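Local structure of ketol-acid reductoisomerase (uncultured archaeon GZfos26G2, 4XDY) at residues D16-V21 with A75-V80; Q31-K36 with D64-L69. The protein catalyses the magnesium-dependent alkyl migration and NADH-linked reduction of 2-acetolactate to 2,3-dihydroxy-isovalerate in branched-chain amino acid biosynthesis. One frame throughout, in Å; residues are numbered along the deposited sequence.

Both interactions lie in the N-terminal Rossmann domain, with interaction 2 nested inside the loop that interaction 1 closes. Interaction 1 is partly buried and joins two strands of the central sheet largely through backbone hydrogen bonds and one carboxylate. Interaction 2 is more buried, lies against the same sheet, and sets helix side chains against a phenylalanine ring without polar bonds between its segments. They share neighbouring elements: strand 18-22 leads into helix 26-37, and strand 67-70 into helix 71-77. Two contacts tie them together, a salt bridge from Lys77 NZ to Glu67 OE1 (3.0 Å) and packing of Ile19 CG2 on Leu35 CD1 (4.3 Å).

Interaction 1: residues D16-V21 with A75-V80; sequences DKTIAV and AEKGDV
The flat carboxylate of Asp79 takes the backbone N-H of Thr18 on the anti lone pair of OD2, turned away from OD1; Thr18 N to Asp79 OD2 is 2.8 Å and the bond is nearly straight (174° at the hydrogen). The second flat group is the Thr18 carbonyl, whose O accepts twice: Val80 N lies in the carbonyl plane at 3.1 Å from it, whereas Asp79 N, at 2.8 Å from the same oxygen, is tilted out of that plane and makes a more bent bond. With CG folded beside its own backbone N (chi1 -62°), Asp79 holds both the N-H and the C=O of Thr18. A lysine in its place would probably leave the Thr18 amide without its acceptor and bring a positive charge close to Lys17. The Lys17 chain bends at its last torsion, and its NZ meets a water that also bonds Asp79 O. Thr18 OG1 turns to Asn41, while CG2 packs against Lys77 O. Next along the strand, Ala20 N reaches Val80 O at 2.8 Å. Ile19 and Val80 lie side by side and point the same way, CD1 of Ile19 resting 3.6 Å from Val80 CB; Val168 and Met172 of helix 165-175 also pack on Val80. On the face away from Ile19 and Val80, Ala20 CB sits 3.9 Å from Gly78 CA, and a CB built on Gly78 would point into that methyl. Gly78 is where the chain leaves helix 71-77 and turns toward the sheet. Strand 67-70, this helix and strand 80-83 form a beta-alpha-beta crossover that sets strand 80-83 parallel to strand 18-22, the central pairing of the Rossmann fold.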
loop_
_atom_site.group_PDB
_atom_site.type_symbol
_atom_site.label_atom_id
_atom_site.label_comp_id
_atom_site.label_asym_id
_atom_site.label_seq_id
_atom_site.Cartn_x
_atom_site.Cartn_y
_atom_site.Cartn_z
ATOM N N ASP A 16 -25.156 -15.707 24.976
ATOM C CA ASP A 16 -24.838 -16.477 26.200
ATOM C C ASP A 16 -23.701 -17.457 25.869
ATOM O O ASP A 16 -23.724 -18.643 26.226
ATOM C CB ASP A 16 -26.078 -17.195 26.683
ATOM C CG ASP A 16 -26.910 -17.671 25.531
ATOM O OD1 ASP A 16 -26.295 -18.005 24.481
ATOM O OD2 ASP A 16 -28.151 -17.641 25.636
ATOM N N LYS A 17 -22.705 -16.964 25.147
ATOM C CA LYS A 17 -21.572 -17.815 24.901
ATOM C C LYS A 17 -20.330 -17.055 25.364
ATOM O O LYS A 17 -20.254 -15.833 25.251
ATOM C CB LYS A 17 -21.510 -18.207 23.432
ATOM C CG LYS A 17 -22.333 -19.439 23.182
ATOM C CD LYS A 17 -22.420 -19.786 21.740
ATOM C CE LYS A 17 -23.399 -20.929 21.535
ATOM N NZ LYS A 17 -22.876 -22.258 21.886
ATOM N N THR A 18 -19.411 -17.820 25.909
ATOM C CA THR A 18 -18.079 -17.327 26.238
ATOM C C THR A 18 -17.091 -17.837 25.154
ATOM O O THR A 18 -17.081 -19.035 24.810
ATOM C CB THR A 18 -17.687 -17.882 27.607
ATOM O OG1 THR A 18 -18.570 -17.279 28.569
ATOM C CG2 THR A 18 -16.221 -17.544 27.946
ATOM N N ILE A 19 -16.305 -16.906 24.678
ATOM C CA ILE A 19 -15.226 -17.210 23.715
ATOM C C ILE A 19 -13.892 -17.204 24.474
ATOM O O ILE A 19 -13.503 -16.141 25.057
ATOM C CB ILE A 19 -15.108 -16.123 22.616
ATOM C CG1 ILE A 19 -16.462 -15.660 22.045
ATOM C CG2 ILE A 19 -14.039 -16.565 21.553
ATOM C CD1 ILE A 19 -17.213 -16.756 21.453
ATOM N N ALA A 20 -13.222 -18.332 24.447
ATOM C CA ALA A 20 -11.858 -18.463 24.960
ATOM C C ALA A 20 -10.886 -18.218 23.812
ATOM O O ALA A 20 -10.809 -19.027 22.900
ATOM C CB ALA A 20 -11.640 -19.829 25.540
ATOM N N VAL A 21 -10.215 -17.090 23.863
ATOM C CA VAL A 21 -9.211 -16.725 22.822
ATOM C C VAL A 21 -7.859 -17.206 23.298
ATOM O O VAL A 21 -7.358 -16.687 24.303
ATOM C CB VAL A 21 -9.213 -15.237 22.534
ATOM C CG1 VAL A 21 -8.033 -14.848 21.624
ATOM C CG2 VAL A 21 -10.548 -14.801 21.899
ATOM N N ALA A 75 -9.851 -23.241 28.105
ATOM C CA ALA A 75 -10.551 -24.134 27.219
ATOM C C ALA A 75 -11.784 -24.724 27.931
ATOM O O ALA A 75 -12.796 -24.980 27.325
ATOM C CB ALA A 75 -9.698 -25.262 26.803
ATOM N N GLU A 76 -11.616 -24.986 29.213
ATOM C CA GLU A 76 -12.713 -25.461 30.072
ATOM C C GLU A 76 -13.849 -24.458 30.091
ATOM O O GLU A 76 -14.997 -24.822 29.918
ATOM C CB GLU A 76 -12.167 -25.726 31.506
ATOM C CG GLU A 76 -13.092 -26.574 32.356
ATOM C CD GLU A 76 -12.397 -27.238 33.542
ATOM O OE1 GLU A 76 -11.157 -27.083 33.762
ATOM O OE2 GLU A 76 -13.127 -27.949 34.245
ATOM N N LYS A 77 -13.540 -23.189 30.187
ATOM C CA LYS A 77 -14.502 -22.199 30.339
ATOM C C LYS A 77 -15.163 -21.765 29.005
ATOM O O LYS A 77 -16.256 -21.214 28.963
ATOM C CB LYS A 77 -13.784 -21.043 31.005
ATOM C CG LYS A 77 -14.681 -19.889 31.272
ATOM C CD LYS A 77 -14.266 -19.038 32.462
ATOM C CE LYS A 77 -15.280 -17.879 32.517
ATOM N NZ LYS A 77 -15.198 -17.119 33.774
ATOM N N GLY A 78 -14.458 -21.921 27.891
ATOM C CA GLY A 78 -15.009 -21.386 26.661
ATOM C C GLY A 78 -16.051 -22.321 26.047
ATOM O O GLY A 78 -15.835 -23.511 25.936
ATOM N N ASP A 79 -17.121 -21.716 25.560
ATOM C CA ASP A 79 -18.044 -22.418 24.675
ATOM C C ASP A 79 -17.449 -22.509 23.254
ATOM O O ASP A 79 -17.728 -23.447 22.520
ATOM C CB ASP A 79 -19.347 -21.644 24.616
ATOM C CG ASP A 79 -20.016 -21.549 25.987
ATOM O OD1 ASP A 79 -20.188 -22.621 26.550
ATOM O OD2 ASP A 79 -20.218 -20.434 26.515
ATOM N N VAL A 80 -16.703 -21.452 22.896
ATOM C CA VAL A 80 -15.905 -21.404 21.659
ATOM C C VAL A 80 -14.449 -21.341 22.085
ATOM O O VAL A 80 -14.087 -20.507 22.877
ATOM C CB VAL A 80 -16.262 -20.197 20.757
ATOM C CG1 VAL A 80 -15.433 -20.255 19.461
ATOM C CG2 VAL A 80 -17.734 -20.231 20.401
HETATM O O HOH W 1 -20.321 -22.950 20.801
#

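Interaction 2: residues Q31-K36 with D64-L69; sequences QANCLK and DGFEVL
Phe66 packs against Ala32, Asn33 and Lys36 in a ring-centred packing contact, with aliphatic carbon on one face and carbonyl oxygens at the edge, between helix 26-37 and the loop that leads into strand 67-70. Over the face comes the Lys36 chain: with CG anti to the backbone N (chi1 179°) and bends at chi3 and chi4, it lays CE 4.0 Å from the Phe66 centroid as a CH-pi contact. Lys36 NZ stands 5.3 Å from the same centroid, at most a weak cation-pi attraction. At the edge, Asn33 OD1 approaches Phe66 CE2 to 3.5 Å, its amide almost perpendicular to the ring (84° between planes). Ala32 adds its carbonyl O, 3.7 Å from Phe66 CZ, and its methyl CB, 3.9 Å from the same atom. Helix 26-37 is the first helix of the Rossmann fold, following the glycine-rich loop that binds NAD, and the ring fills the layer between it and the sheet, where Ile44 of strand 41-50 meets both Ala32 and Phe66. The Asn33 amide is fixed by bonds from ND2 to Asp29 O and to the hydroxyl of Tyr24, an NAD-binding residue. That hydroxyl also meets Asp64 OD2, which forms a salt bridge with Lys60. Between Asp64 and Phe66, Gly65 ends helix 56-63 in a Schellman motif, its positive phi turning the chain toward the strand.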
loop_
_atom_site.group_PDB
_atom_site.type_symbol
_atom_site.label_atom_id
_atom_site.label_comp_id
_atom_site.label_asym_id
_atom_site.label_seq_id
_atom_site.Cartn_x
_atom_site.Cartn_y
_atom_site.Cartn_z
ATOM N N GLN A 31 -8.763 -9.486 17.964
ATOM C CA GLN A 31 -10.061 -10.169 17.952
ATOM C C GLN A 31 -10.717 -10.103 19.364
ATOM O O GLN A 31 -11.921 -9.816 19.495
ATOM C CB GLN A 31 -10.010 -11.569 17.446
ATOM C CG GLN A 31 -9.631 -11.580 15.965
ATOM C CD GLN A 31 -9.800 -12.926 15.257
ATOM O OE1 GLN A 31 -8.992 -13.328 14.402
ATOM N NE2 GLN A 31 -10.769 -13.630 15.644
ATOM N N ALA A 32 -9.943 -10.403 20.362
ATOM C CA ALA A 32 -10.428 -10.283 21.739
ATOM C C ALA A 32 -11.011 -8.912 22.090
ATOM O O ALA A 32 -12.086 -8.820 22.717
ATOM C CB ALA A 32 -9.348 -10.736 22.727
ATOM N N ASN A 33 -10.341 -7.848 21.692
ATOM C CA ASN A 33 -10.803 -6.539 21.993
ATOM C C ASN A 33 -11.976 -6.115 21.169
ATOM O O ASN A 33 -12.836 -5.398 21.662
ATOM C CB ASN A 33 -9.679 -5.538 21.878
ATOM C CG ASN A 33 -8.762 -5.577 23.104
ATOM O OD1 ASN A 33 -9.141 -5.064 24.161
ATOM N ND2 ASN A 33 -7.613 -6.280 23.016
ATOM N N CYS A 34 -12.073 -6.568 19.908
ATOM C CA CYS A 34 -13.259 -6.236 19.124
ATOM C C CYS A 34 -14.490 -6.971 19.697
ATOM O O CYS A 34 -15.583 -6.387 19.758
ATOM C CB CYS A 34 -13.049 -6.552 17.618
ATOM S SG CYS A 34 -11.751 -5.515 16.879
ATOM N N LEU A 35 -14.300 -8.229 20.064
ATOM C CA LEU A 35 -15.351 -9.028 20.637
ATOM C C LEU A 35 -15.815 -8.407 21.991
ATOM O O LEU A 35 -17.016 -8.215 22.217
ATOM C CB LEU A 35 -14.926 -10.443 20.865
ATOM C CG LEU A 35 -14.843 -11.337 19.597
ATOM C CD1 LEU A 35 -14.055 -12.626 19.931
ATOM C CD2 LEU A 35 -16.196 -11.708 19.040
ATOM N N LYS A 36 -14.847 -8.083 22.823
ATOM C CA LYS A 36 -15.184 -7.461 24.133
ATOM C C LYS A 36 -15.919 -6.103 23.966
ATOM O O LYS A 36 -16.950 -5.862 24.586
ATOM C CB LYS A 36 -13.959 -7.376 25.014
ATOM C CG LYS A 36 -14.335 -6.708 26.369
ATOM C CD LYS A 36 -13.273 -6.807 27.451
ATOM C CE LYS A 36 -12.073 -5.876 27.269
ATOM N NZ LYS A 36 -12.264 -4.392 27.394
ATOM N N ASP A 64 -5.003 -5.093 29.786
ATOM C CA ASP A 64 -6.066 -4.623 28.896
ATOM C C ASP A 64 -7.442 -4.999 29.469
ATOM O O ASP A 64 -8.485 -4.760 28.829
ATOM C CB ASP A 64 -5.838 -5.246 27.478
ATOM C CG ASP A 64 -4.635 -4.684 26.779
ATOM O OD1 ASP A 64 -4.167 -3.597 27.215
ATOM O OD2 ASP A 64 -4.147 -5.266 25.758
ATOM N N GLY A 65 -7.440 -5.624 30.657
ATOM C CA GLY A 65 -8.639 -5.829 31.426
ATOM C C GLY A 65 -9.321 -7.147 31.189
ATOM O O GLY A 65 -10.455 -7.273 31.495
ATOM N N PHE A 66 -8.629 -8.147 30.652
ATOM C CA PHE A 66 -9.221 -9.465 30.467
ATOM C C PHE A 66 -9.020 -10.380 31.638
ATOM O O PHE A 66 -8.024 -10.285 32.317
ATOM C CB PHE A 66 -8.573 -10.120 29.218
ATOM C CG PHE A 66 -9.011 -9.500 27.973
ATOM C CD1 PHE A 66 -10.156 -9.966 27.329
ATOM C CD2 PHE A 66 -8.342 -8.439 27.454
ATOM C CE1 PHE A 66 -10.619 -9.340 26.170
ATOM C CE2 PHE A 66 -8.799 -7.815 26.305
ATOM C CZ PHE A 66 -9.914 -8.279 25.653
ATOM N N GLU A 67 -9.919 -11.335 31.803
ATOM C CA GLU A 67 -9.582 -12.518 32.555
ATOM C C GLU A 67 -8.593 -13.397 31.781
ATOM O O GLU A 67 -8.887 -13.805 30.654
ATOM C CB GLU A 67 -10.832 -13.302 32.923
ATOM C CG GLU A 67 -10.516 -14.643 33.528
ATOM C CD GLU A 67 -11.731 -15.412 34.055
ATOM O OE1 GLU A 67 -12.875 -15.165 33.604
ATOM O OE2 GLU A 67 -11.509 -16.287 34.924
ATOM N N VAL A 68 -7.475 -13.754 32.412
ATOM C CA VAL A 68 -6.374 -14.422 31.764
ATOM C C VAL A 68 -6.073 -15.694 32.526
ATOM O O VAL A 68 -5.789 -15.671 33.722
ATOM C CB VAL A 68 -5.150 -13.468 31.626
ATOM C CG1 VAL A 68 -4.004 -14.120 30.860
ATOM C CG2 VAL A 68 -5.559 -12.148 31.025
ATOM N N LEU A 69 -6.205 -16.823 31.842
ATOM C CA LEU A 69 -6.012 -18.102 32.416
ATOM C C LEU A 69 -4.995 -18.857 31.644
ATOM O O LEU A 69 -4.832 -18.578 30.445
ATOM C CB LEU A 69 -7.332 -18.889 32.353
ATOM C CG LEU A 69 -8.570 -18.208 32.970
ATOM C CD1 LEU A 69 -9.883 -18.905 32.653
ATOM C CD2 LEU A 69 -8.383 -18.154 34.468
#